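Local coordinates for protein hyaluronoglucosaminidase (Apis mellifera, PDB 1FCQ) that hydrolyses hyaluronan at internal glycosidic bonds, as a family 56 glycosidase of honeybee venom that is also a major allergen, at residues Y265-Y270 against I299-S304; V13-P18 against Y36-N41; Y227-L232 against K269-R274. One frame throughout, in Å; residues are numbered along the deposited sequence.

Contact 1 of 3, residues Y265-Y270 against I299-S304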
loop_
_atom_site.group_PDB
_atom_site.type_symbol
_atom_site.label_atom_id
_atom_site.label_comp_id
_atom_site.label_asym_id
_atom_site.label_seq_id
_atom_site.Cartn_x
_atom_site.Cartn_y
_atom_site.Cartn_z
ATOM N N TYR A 265 2.207 5.817 3.396
ATOM C CA TYR A 265 2.600 5.972 1.998
ATOM C C TYR A 265 2.099 7.349 1.556
ATOM O O TYR A 265 0.910 7.666 1.735
ATOM C CB TYR A 265 1.997 4.841 1.139
ATOM C CG TYR A 265 3.114 3.942 0.646
ATOM C CD1 TYR A 265 3.712 2.999 1.482
ATOM C CD2 TYR A 265 3.650 4.090 -0.616
ATOM C CE1 TYR A 265 4.788 2.242 1.051
ATOM C CE2 TYR A 265 4.710 3.323 -1.084
ATOM C CZ TYR A 265 5.279 2.397 -0.227
ATOM O OH TYR A 265 6.352 1.639 -0.626
ATOM N N TYR A 266 3.001 8.160 1.012
ATOM C CA TYR A 266 2.677 9.537 0.648
ATOM C C TYR A 266 3.028 9.819 -0.806
ATOM O O TYR A 266 4.104 9.463 -1.265
ATOM C CB TYR A 266 3.537 10.443 1.534
ATOM C CG TYR A 266 3.115 11.890 1.593
ATOM C CD1 TYR A 266 2.253 12.346 2.564
ATOM C CD2 TYR A 266 3.602 12.799 0.650
ATOM C CE1 TYR A 266 1.843 13.678 2.620
ATOM C CE2 TYR A 266 3.231 14.128 0.712
ATOM C CZ TYR A 266 2.359 14.558 1.685
ATOM O OH TYR A 266 1.980 15.889 1.706
ATOM N N TRP A 267 2.089 10.450 -1.521
ATOM C CA TRP A 267 2.361 10.730 -2.936
ATOM C C TRP A 267 2.428 12.242 -3.119
ATOM O O TRP A 267 1.709 12.952 -2.425
ATOM C CB TRP A 267 1.325 10.126 -3.858
ATOM C CG TRP A 267 1.630 10.068 -5.325
ATOM C CD1 TRP A 267 2.844 10.130 -5.940
ATOM C CD2 TRP A 267 0.664 9.850 -6.366
ATOM N NE1 TRP A 267 2.699 9.992 -7.306
ATOM C CE2 TRP A 267 1.376 9.800 -7.582
ATOM C CE3 TRP A 267 -0.727 9.681 -6.387
ATOM C CZ2 TRP A 267 0.738 9.616 -8.809
ATOM C CZ3 TRP A 267 -1.352 9.483 -7.606
ATOM C CH2 TRP A 267 -0.615 9.453 -8.805
ATOM N N TYR A 268 3.295 12.677 -4.031
ATOM C CA TYR A 268 3.422 14.114 -4.300
ATOM C C TYR A 268 2.478 14.572 -5.395
ATOM O O TYR A 268 2.538 15.741 -5.803
ATOM C CB TYR A 268 4.884 14.483 -4.606
ATOM C CG TYR A 268 5.391 13.789 -5.855
ATOM C CD1 TYR A 268 5.241 14.445 -7.073
ATOM C CD2 TYR A 268 5.955 12.533 -5.863
ATOM C CE1 TYR A 268 5.658 13.847 -8.245
ATOM C CE2 TYR A 268 6.378 11.916 -7.025
ATOM C CZ TYR A 268 6.215 12.591 -8.229
ATOM O OH TYR A 268 6.617 12.020 -9.412
ATOM N N LYS A 269 1.577 13.720 -5.865
ATOM C CA LYS A 269 0.557 14.090 -6.831
ATOM C C LYS A 269 -0.821 13.900 -6.182
ATOM O O LYS A 269 -0.936 13.094 -5.255
ATOM C CB LYS A 269 0.577 13.183 -8.065
ATOM C CG LYS A 269 1.877 13.182 -8.850
ATOM C CD LYS A 269 2.023 14.514 -9.582
ATOM C CE LYS A 269 3.025 14.362 -10.718
ATOM N NZ LYS A 269 3.255 15.683 -11.379
ATOM N N TYR A 270 -1.838 14.609 -6.641
ATOM C CA TYR A 270 -3.195 14.436 -6.115
ATOM C C TYR A 270 -3.760 13.159 -6.705
ATOM O O TYR A 270 -3.632 12.905 -7.908
ATOM C CB TYR A 270 -4.099 15.637 -6.457
ATOM C CG TYR A 270 -3.656 16.857 -5.676
ATOM C CD1 TYR A 270 -2.865 17.846 -6.261
ATOM C CD2 TYR A 270 -3.996 17.008 -4.337
ATOM C CE1 TYR A 270 -2.452 18.937 -5.540
ATOM C CE2 TYR A 270 -3.581 18.102 -3.603
ATOM C CZ TYR A 270 -2.813 19.083 -4.215
ATOM O OH TYR A 270 -2.370 20.161 -3.493
ATOM N N ILE A 299 6.768 7.299 3.741
ATOM C CA ILE A 299 7.409 6.827 2.522
ATOM C C ILE A 299 6.901 7.654 1.344
ATOM O O ILE A 299 5.693 7.732 1.121
ATOM C CB ILE A 299 7.057 5.332 2.306
ATOM C CG1 ILE A 299 7.672 4.505 3.440
ATOM C CG2 ILE A 299 7.568 4.843 0.958
ATOM C CD1 ILE A 299 6.969 3.178 3.666
ATOM N N ILE A 300 7.827 8.295 0.642
ATOM C CA ILE A 300 7.439 9.124 -0.505
ATOM C C ILE A 300 7.434 8.239 -1.741
ATOM O O ILE A 300 8.479 7.697 -2.125
ATOM C CB ILE A 300 8.424 10.278 -0.713
ATOM C CG1 ILE A 300 8.506 11.100 0.573
ATOM C CG2 ILE A 300 8.012 11.122 -1.918
ATOM C CD1 ILE A 300 9.646 12.101 0.549
ATOM N N TRP A 301 6.299 8.107 -2.391
ATOM C CA TRP A 301 6.181 7.256 -3.557
ATOM C C TRP A 301 6.061 8.085 -4.837
ATOM O O TRP A 301 5.635 9.228 -4.773
ATOM C CB TRP A 301 4.936 6.365 -3.376
ATOM C CG TRP A 301 4.721 5.395 -4.494
ATOM C CD1 TRP A 301 5.392 4.219 -4.708
ATOM C CD2 TRP A 301 3.791 5.526 -5.575
ATOM N NE1 TRP A 301 4.928 3.615 -5.852
ATOM C CE2 TRP A 301 3.941 4.394 -6.396
ATOM C CE3 TRP A 301 2.829 6.479 -5.911
ATOM C CZ2 TRP A 301 3.185 4.208 -7.547
ATOM C CZ3 TRP A 301 2.063 6.285 -7.058
ATOM C CH2 TRP A 301 2.262 5.158 -7.877
ATOM N N GLY A 302 6.440 7.449 -5.936
ATOM C CA GLY A 302 6.199 8.059 -7.248
ATOM C C GLY A 302 5.862 6.965 -8.261
ATOM O O GLY A 302 6.253 5.815 -8.102
ATOM N N SER A 303 5.170 7.351 -9.325
ATOM C CA SER A 303 4.820 6.469 -10.417
ATOM C C SER A 303 5.890 6.565 -11.507
ATOM O O SER A 303 6.331 7.666 -11.825
ATOM C CB SER A 303 3.474 6.894 -10.998
ATOM O OG SER A 303 3.134 6.185 -12.167
ATOM N N SER A 304 6.208 5.447 -12.130
ATOM C CA SER A 304 7.182 5.402 -13.216
ATOM C C SER A 304 6.824 6.305 -14.385
ATOM O O SER A 304 7.677 6.967 -14.994
ATOM C CB SER A 304 7.275 3.946 -13.684
ATOM O OG SER A 304 7.971 3.835 -14.908
HETATM O O HOH W 1 4.503 10.118 -9.581
#

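Contact 2 of 3, residues V13-P18 against Y36-N41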
loop_
_atom_site.group_PDB
_atom_site.type_symbol
_atom_site.label_atom_id
_atom_site.label_comp_id
_atom_site.label_asym_id
_atom_site.label_seq_id
_atom_site.Cartn_x
_atom_site.Cartn_y
_atom_site.Cartn_z
ATOM N N VAL A 13 12.202 9.031 6.980
ATOM C CA VAL A 13 11.496 9.315 5.723
ATOM C C VAL A 13 12.209 8.541 4.616
ATOM O O VAL A 13 13.419 8.626 4.462
ATOM C CB VAL A 13 11.425 10.806 5.376
ATOM C CG1 VAL A 13 10.617 11.044 4.107
ATOM C CG2 VAL A 13 10.799 11.569 6.541
ATOM N N TYR A 14 11.440 7.740 3.877
ATOM C CA TYR A 14 12.029 6.904 2.829
ATOM C C TYR A 14 11.746 7.336 1.403
ATOM O O TYR A 14 10.624 7.710 1.066
ATOM C CB TYR A 14 11.469 5.470 2.967
ATOM C CG TYR A 14 11.933 4.776 4.225
ATOM C CD1 TYR A 14 11.221 4.879 5.408
ATOM C CD2 TYR A 14 13.111 4.024 4.197
ATOM C CE1 TYR A 14 11.686 4.228 6.549
ATOM C CE2 TYR A 14 13.564 3.379 5.329
ATOM C CZ TYR A 14 12.834 3.485 6.490
ATOM O OH TYR A 14 13.284 2.852 7.636
ATOM N N TRP A 15 12.794 7.238 0.563
ATOM C CA TRP A 15 12.597 7.586 -0.848
ATOM C C TRP A 15 12.108 6.358 -1.614
ATOM O O TRP A 15 12.863 5.395 -1.743
ATOM C CB TRP A 15 13.931 8.037 -1.440
ATOM C CG TRP A 15 13.873 8.699 -2.788
ATOM C CD1 TRP A 15 14.408 8.238 -3.954
ATOM C CD2 TRP A 15 13.274 9.967 -3.104
ATOM N NE1 TRP A 15 14.180 9.123 -4.980
ATOM C CE2 TRP A 15 13.487 10.200 -4.471
ATOM C CE3 TRP A 15 12.595 10.922 -2.353
ATOM C CZ2 TRP A 15 13.038 11.356 -5.111
ATOM C CZ3 TRP A 15 12.147 12.076 -2.980
ATOM C CH2 TRP A 15 12.376 12.269 -4.343
ATOM N N ASN A 16 10.882 6.413 -2.130
ATOM C CA ASN A 16 10.358 5.287 -2.917
ATOM C C ASN A 16 9.838 5.790 -4.269
ATOM O O ASN A 16 8.852 5.361 -4.847
ATOM C CB ASN A 16 9.295 4.511 -2.145
ATOM C CG ASN A 16 8.908 3.172 -2.737
ATOM O OD1 ASN A 16 7.731 2.767 -2.662
ATOM N ND2 ASN A 16 9.856 2.422 -3.322
ATOM N N VAL A 17 10.547 6.814 -4.763
ATOM C CA VAL A 17 10.232 7.408 -6.079
ATOM C C VAL A 17 11.208 6.754 -7.041
ATOM O O VAL A 17 12.400 6.665 -6.706
ATOM C CB VAL A 17 10.440 8.928 -6.028
ATOM C CG1 VAL A 17 10.204 9.543 -7.408
ATOM C CG2 VAL A 17 9.520 9.622 -5.040
ATOM N N PRO A 18 10.811 6.347 -8.233
ATOM C CA PRO A 18 11.668 5.619 -9.147
ATOM C C PRO A 18 12.584 6.498 -9.980
ATOM O O PRO A 18 12.632 6.363 -11.200
ATOM C CB PRO A 18 10.692 4.834 -10.011
ATOM C CG PRO A 18 9.490 5.704 -10.056
ATOM C CD PRO A 18 9.400 6.360 -8.697
ATOM N N TYR A 36 18.204 16.770 1.942
ATOM C CA TYR A 36 16.909 16.706 2.605
ATOM C C TYR A 36 16.763 15.699 3.718
ATOM O O TYR A 36 15.687 15.618 4.308
ATOM C CB TYR A 36 15.835 16.543 1.503
ATOM C CG TYR A 36 15.960 17.666 0.479
ATOM C CD1 TYR A 36 16.126 17.401 -0.863
ATOM C CD2 TYR A 36 15.991 18.996 0.899
ATOM C CE1 TYR A 36 16.266 18.411 -1.800
ATOM C CE2 TYR A 36 16.120 20.008 -0.038
ATOM C CZ TYR A 36 16.278 19.722 -1.363
ATOM O OH TYR A 36 16.410 20.747 -2.273
ATOM N N GLY A 37 17.789 14.890 3.939
ATOM C CA GLY A 37 17.804 13.948 5.049
ATOM C C GLY A 37 16.875 12.759 4.870
ATOM O O GLY A 37 16.503 12.115 5.853
ATOM N N ILE A 38 16.523 12.486 3.619
ATOM C CA ILE A 38 15.634 11.348 3.339
ATOM C C ILE A 38 16.490 10.103 3.161
ATOM O O ILE A 38 17.590 10.158 2.595
ATOM C CB ILE A 38 14.834 11.637 2.058
ATOM C CG1 ILE A 38 13.920 12.847 2.288
ATOM C CG2 ILE A 38 14.030 10.414 1.627
ATOM C CD1 ILE A 38 13.454 13.504 0.988
ATOM N N LEU A 39 16.004 8.981 3.713
ATOM C CA LEU A 39 16.723 7.717 3.559
ATOM C C LEU A 39 16.601 7.260 2.111
ATOM O O LEU A 39 15.501 7.217 1.527
ATOM C CB LEU A 39 16.159 6.650 4.501
ATOM C CG LEU A 39 16.264 7.004 5.993
ATOM C CD1 LEU A 39 15.683 5.860 6.822
ATOM C CD2 LEU A 39 17.692 7.293 6.412
ATOM N N GLN A 40 17.737 6.943 1.510
ATOM C CA GLN A 40 17.848 6.627 0.103
ATOM C C GLN A 40 18.695 5.377 -0.115
ATOM O O GLN A 40 19.790 5.225 0.442
ATOM C CB GLN A 40 18.503 7.821 -0.614
ATOM C CG GLN A 40 18.597 7.751 -2.123
ATOM C CD GLN A 40 19.045 9.082 -2.709
ATOM O OE1 GLN A 40 19.762 9.862 -2.063
ATOM N NE2 GLN A 40 18.598 9.340 -3.931
ATOM N N ASN A 41 18.122 4.480 -0.918
ATOM C CA ASN A 41 18.841 3.264 -1.288
ATOM C C ASN A 41 20.186 3.605 -1.930
ATOM O O ASN A 41 20.295 4.627 -2.605
ATOM C CB ASN A 41 18.061 2.415 -2.278
ATOM C CG ASN A 41 16.874 1.701 -1.655
ATOM O OD1 ASN A 41 16.935 1.251 -0.517
ATOM N ND2 ASN A 41 15.826 1.580 -2.437
HETATM O O HOH W 2 14.721 10.543 7.393
HETATM O O HOH W 3 15.591 4.999 -2.032
#

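Contact 3 of 3, residues Y227-L232 against K269-R274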
loop_
_atom_site.group_PDB
_atom_site.type_symbol
_atom_site.label_atom_id
_atom_site.label_comp_id
_atom_site.label_asym_id
_atom_site.label_seq_id
_atom_site.Cartn_x
_atom_site.Cartn_y
_atom_site.Cartn_z
ATOM N N TYR A 227 -2.753 9.370 0.231
ATOM C CA TYR A 227 -2.712 10.243 -0.954
ATOM C C TYR A 227 -3.845 11.262 -0.910
ATOM O O TYR A 227 -4.999 10.937 -0.620
ATOM C CB TYR A 227 -2.745 9.405 -2.224
ATOM C CG TYR A 227 -1.651 8.380 -2.396
ATOM C CD1 TYR A 227 -0.556 8.322 -1.545
ATOM C CD2 TYR A 227 -1.731 7.445 -3.432
ATOM C CE1 TYR A 227 0.418 7.365 -1.718
ATOM C CE2 TYR A 227 -0.731 6.504 -3.624
ATOM C CZ TYR A 227 0.331 6.459 -2.741
ATOM O OH TYR A 227 1.324 5.519 -2.899
ATOM N N LEU A 228 -3.486 12.533 -1.153
ATOM C CA LEU A 228 -4.481 13.587 -1.099
ATOM C C LEU A 228 -5.348 13.681 -2.344
ATOM O O LEU A 228 -4.996 13.220 -3.425
ATOM C CB LEU A 228 -3.821 14.961 -0.894
ATOM C CG LEU A 228 -2.776 15.029 0.222
ATOM C CD1 LEU A 228 -2.320 16.467 0.416
ATOM C CD2 LEU A 228 -3.354 14.440 1.506
ATOM N N ARG A 229 -6.546 14.232 -2.122
ATOM C CA ARG A 229 -7.467 14.487 -3.223
ATOM C C ARG A 229 -7.597 15.999 -3.394
ATOM O O ARG A 229 -7.610 16.744 -2.415
ATOM C CB ARG A 229 -8.813 13.804 -3.046
ATOM C CG ARG A 229 -8.710 12.286 -3.211
ATOM C CD ARG A 229 -10.065 11.704 -3.589
ATOM N NE ARG A 229 -11.070 12.081 -2.598
ATOM C CZ ARG A 229 -11.206 11.476 -1.421
ATOM N NH1 ARG A 229 -10.408 10.466 -1.116
ATOM N NH2 ARG A 229 -12.149 11.880 -0.583
ATOM N N TRP A 230 -7.615 16.432 -4.651
ATOM C CA TRP A 230 -7.730 17.844 -4.989
ATOM C C TRP A 230 -9.124 18.372 -4.678
ATOM O O TRP A 230 -9.280 19.515 -4.233
ATOM C CB TRP A 230 -7.390 18.035 -6.471
ATOM C CG TRP A 230 -7.098 19.454 -6.845
ATOM C CD1 TRP A 230 -5.907 20.114 -6.723
ATOM C CD2 TRP A 230 -8.024 20.393 -7.403
ATOM N NE1 TRP A 230 -6.037 21.404 -7.171
ATOM C CE2 TRP A 230 -7.327 21.603 -7.592
ATOM C CE3 TRP A 230 -9.373 20.325 -7.757
ATOM C CZ2 TRP A 230 -7.937 22.736 -8.124
ATOM C CZ3 TRP A 230 -9.978 21.450 -8.283
ATOM C CH2 TRP A 230 -9.259 22.641 -8.462
ATOM N N ASN A 231 -10.146 17.551 -4.860
ATOM C CA ASN A 231 -11.532 17.919 -4.592
ATOM C C ASN A 231 -11.894 17.752 -3.121
ATOM O O ASN A 231 -12.726 16.939 -2.724
ATOM C CB ASN A 231 -12.485 17.093 -5.453
ATOM C CG ASN A 231 -13.888 17.656 -5.553
ATOM O OD1 ASN A 231 -14.692 17.170 -6.347
ATOM N ND2 ASN A 231 -14.223 18.675 -4.776
ATOM N N LEU A 232 -11.234 18.506 -2.263
ATOM C CA LEU A 232 -11.404 18.500 -0.826
ATOM C C LEU A 232 -10.918 19.862 -0.321
ATOM O O LEU A 232 -10.089 20.484 -1.003
ATOM C CB LEU A 232 -10.571 17.417 -0.145
ATOM C CG LEU A 232 -10.909 15.939 -0.224
ATOM C CD1 LEU A 232 -9.864 15.102 0.512
ATOM C CD2 LEU A 232 -12.285 15.641 0.359
ATOM N N LYS A 269 1.577 13.720 -5.865
ATOM C CA LYS A 269 0.557 14.090 -6.831
ATOM C C LYS A 269 -0.821 13.900 -6.182
ATOM O O LYS A 269 -0.936 13.094 -5.255
ATOM C CB LYS A 269 0.577 13.183 -8.065
ATOM C CG LYS A 269 1.877 13.182 -8.850
ATOM C CD LYS A 269 2.023 14.514 -9.582
ATOM C CE LYS A 269 3.025 14.362 -10.718
ATOM N NZ LYS A 269 3.255 15.683 -11.379
ATOM N N TYR A 270 -1.838 14.609 -6.641
ATOM C CA TYR A 270 -3.195 14.436 -6.115
ATOM C C TYR A 270 -3.760 13.159 -6.705
ATOM O O TYR A 270 -3.632 12.905 -7.908
ATOM C CB TYR A 270 -4.099 15.637 -6.457
ATOM C CG TYR A 270 -3.656 16.857 -5.676
ATOM C CD1 TYR A 270 -2.865 17.846 -6.261
ATOM C CD2 TYR A 270 -3.996 17.008 -4.337
ATOM C CE1 TYR A 270 -2.452 18.937 -5.540
ATOM C CE2 TYR A 270 -3.581 18.102 -3.603
ATOM C CZ TYR A 270 -2.813 19.083 -4.215
ATOM O OH TYR A 270 -2.370 20.161 -3.493
ATOM N N GLN A 271 -4.417 12.314 -5.921
ATOM C CA GLN A 271 -4.950 11.051 -6.425
ATOM C C GLN A 271 -6.007 11.222 -7.502
ATOM O O GLN A 271 -6.099 10.390 -8.409
ATOM C CB GLN A 271 -5.466 10.251 -5.227
ATOM C CG GLN A 271 -5.857 8.809 -5.497
ATOM C CD GLN A 271 -6.346 8.128 -4.231
ATOM O OE1 GLN A 271 -5.562 7.553 -3.472
ATOM N NE2 GLN A 271 -7.652 8.194 -3.988
ATOM N N ASP A 272 -6.767 12.299 -7.462
ATOM C CA ASP A 272 -7.822 12.593 -8.416
ATOM C C ASP A 272 -7.395 13.592 -9.483
ATOM O O ASP A 272 -8.151 13.918 -10.399
ATOM C CB ASP A 272 -9.058 13.126 -7.678
ATOM C CG ASP A 272 -8.784 14.379 -6.872
ATOM O OD1 ASP A 272 -9.769 15.064 -6.498
ATOM O OD2 ASP A 272 -7.605 14.693 -6.604
ATOM N N ARG A 273 -6.195 14.132 -9.373
ATOM C CA ARG A 273 -5.597 15.074 -10.315
ATOM C C ARG A 273 -4.126 14.660 -10.438
ATOM O O ARG A 273 -3.195 15.307 -9.946
ATOM C CB ARG A 273 -5.651 16.518 -9.854
ATOM C CG ARG A 273 -6.978 17.247 -9.922
ATOM C CD ARG A 273 -6.795 18.567 -10.650
ATOM N NE ARG A 273 -6.171 19.625 -9.870
ATOM C CZ ARG A 273 -5.361 20.551 -10.381
ATOM N NH1 ARG A 273 -5.067 20.514 -11.674
ATOM N NH2 ARG A 273 -4.826 21.499 -9.624
ATOM N N ARG A 274 -3.900 13.494 -11.014
ATOM C CA ARG A 274 -2.648 12.782 -11.089
ATOM C C ARG A 274 -1.463 13.474 -11.729
ATOM O O ARG A 274 -0.325 13.032 -11.576
ATOM C CB ARG A 274 -2.867 11.422 -11.771
ATOM C CG ARG A 274 -3.764 10.439 -11.043
ATOM C CD ARG A 274 -3.790 9.084 -11.748
ATOM N NE ARG A 274 -2.504 8.407 -11.679
ATOM C CZ ARG A 274 -1.474 8.515 -12.507
ATOM N NH1 ARG A 274 -1.533 9.309 -13.572
ATOM N NH2 ARG A 274 -0.364 7.828 -12.286
HETATM O O HOH W 4 -6.359 8.612 -1.094
HETATM O O HOH W 5 -1.126 12.766 -2.623
#

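Contact 1 of 3, residues Y265-Y270 against I299-S304
Trp301 sets the edge of its six-membered ring against a face of the Trp267 indole, with CZ3 of Trp301 3.6 Å from CE2 of Trp267. The planes stand 62° apart, an edge-to-face pair, and the opposite face of Trp267 is covered by Lys269 CB. Both tryptophans hold CG trans to the backbone N (chi1 -178° for Trp301), which sends the two rings the same way from adjacent strands. A third aromatic completes the cluster: Ile299 CG2 lies over one face of Tyr265, 3.6 Å from Tyr265 CZ, and Trp301 CD1 comes to the edge of that ring.

The backbones run in parallel register. Tyr266 gives its N-H to Ile299 O (2.7 Å) and accepts from Trp301 N at its own O (2.8 Å). Farther along, a water accepts from Trp267 NE1 and Ser303 N and bonds to Tyr268 OH. Trp301 O, by contrast, is buried without a polar partner in the model.

This is neighbouring-strand pairing in a TIM barrel. Tyr265 reaches inward to Ile51 and Ile53 of strand 51-55, and its OH is hydrogen-bonded to Asn16 OD1 of strand 12-16, whereas Tyr266 packs outward on helix 280-292.

Contact 2 of 3, residues V13-P18 against Y36-N41
Leu39 is gripped at both ends of its backbone by strand 13-16: its N donates to Val13 O at 2.7 Å, and its O accepts from Trp15 N at 2.9 Å. This is a single bridge, flanked by two waters. One accepts from Val13 N and donates to Gly37 O, 2.8 Å from that oxygen; the other donates to Trp15 O and accepts from Asn41 N, which lies 2.8 Å from it. Direct and water-mediated bonds thus satisfy the polar atoms that Val13 and Trp15 turn to the loop, while the Tyr14 backbone bonds Phe298 and Ile300 of the next strand.

Side chains fill in around this seam. Leu39 CD1 lies over a face of the Tyr14 ring, 3.6 Å from CE2, a CH-pi contact. Ile38 CG2, trans to its own backbone N, lies 3.6 Å from Trp15 N and also touches Trp15 CB. Trp15 NE1 is held by Thr19 OG1, and Gln40 is tied by its amide to Ser33, Asp44 and Phe29 O.

The segment following helix 31-34 is therefore docked along an outermost strand of its sheet. The chemistry implies an even division of labour: the polar backbone atoms that Val13 and Trp15 turn to the loop are met half by Leu39 and half by water.

Contact 3 of 3, residues Y227-L232 against K269-R274
Asp272 holds two successive backbone N-H groups of the facing loop with its carboxylate. OD2 receives Trp230 N at 2.6 Å in an almost linear bond (174°), met on the syn side and somewhat out of the carboxylate plane. OD1 takes Asn231 N at 3.0 Å through its syn lone pair. Asp272 places CG between its backbone N and carbonyl carbon (chi1 59°), which turns both oxygens toward the loop. A third bond joins the backbones directly, Gln271 N to Leu228 O at 2.7 Å.

Beside these bonds the Trp230 indole meets Tyr270 with its edge and Arg273 with one face. Its CD1 edge addresses a face of Tyr270, 3.8 Å from Tyr270 CD1, with the planes nearly perpendicular at 84°. Arg273 lies over a face of the indole, CZ 3.6 Å from the centroid of the five-membered ring, a cation-pi contact in which the guanidinium stands steeply to the ring rather than flat on it. Its finer placement is doubtful, because Arg273 NH2 comes implausibly near Trp230 NE1, another donor.

Farther out, a water accepts from Leu228 N at 2.8 Å and sits beside Lys269 O. Tyr270 is anchored at its hydroxyl by Asp282 and Ser279 N, fixing the face that Trp230 meets. From helix 234-253, Arg237 binds the carbonyls of Arg229 and Trp230, so that these peptides are held at both polar ends.

The carboxylate would be stabilised by its two N-H donors and perhaps by Arg229, whose NE stays 5.1 Å from Asp272 OD1, too far for a salt bridge. Taken together, this implies that the loop after strand 221-222 is joined to the short strand 269-270 and the turn after it by two carboxylate-to-backbone bonds, one direct backbone bond and the edge-to-face packing of Trp230 on Tyr270.

In the fold
Contact 2 closes first along the chain; contact 3 opens next, at 227-232, and contact 1 closes last, at 299-304, the two sharing Lys269 and Tyr270. Contact 1 lies about 11 Å, centre to centre, from each of the others, while contacts 2 and 3 are about 22 Å apart and do not touch. Contacts 1 and 2 meet in the parallel sheet where strands 12-16 and 297-301 are neighbours, joined by Asn16 to Tyr265 and Ile300. Toward contact 3, Tyr227 packs against Trp267 and Trp301. The three thus trace one arc of the seven-stranded TIM barrel, from strand 12-16, outermost of its four-stranded sheet, to the loops beyond strands 221-222 and 261-267, tying chain-distant segments into one wall.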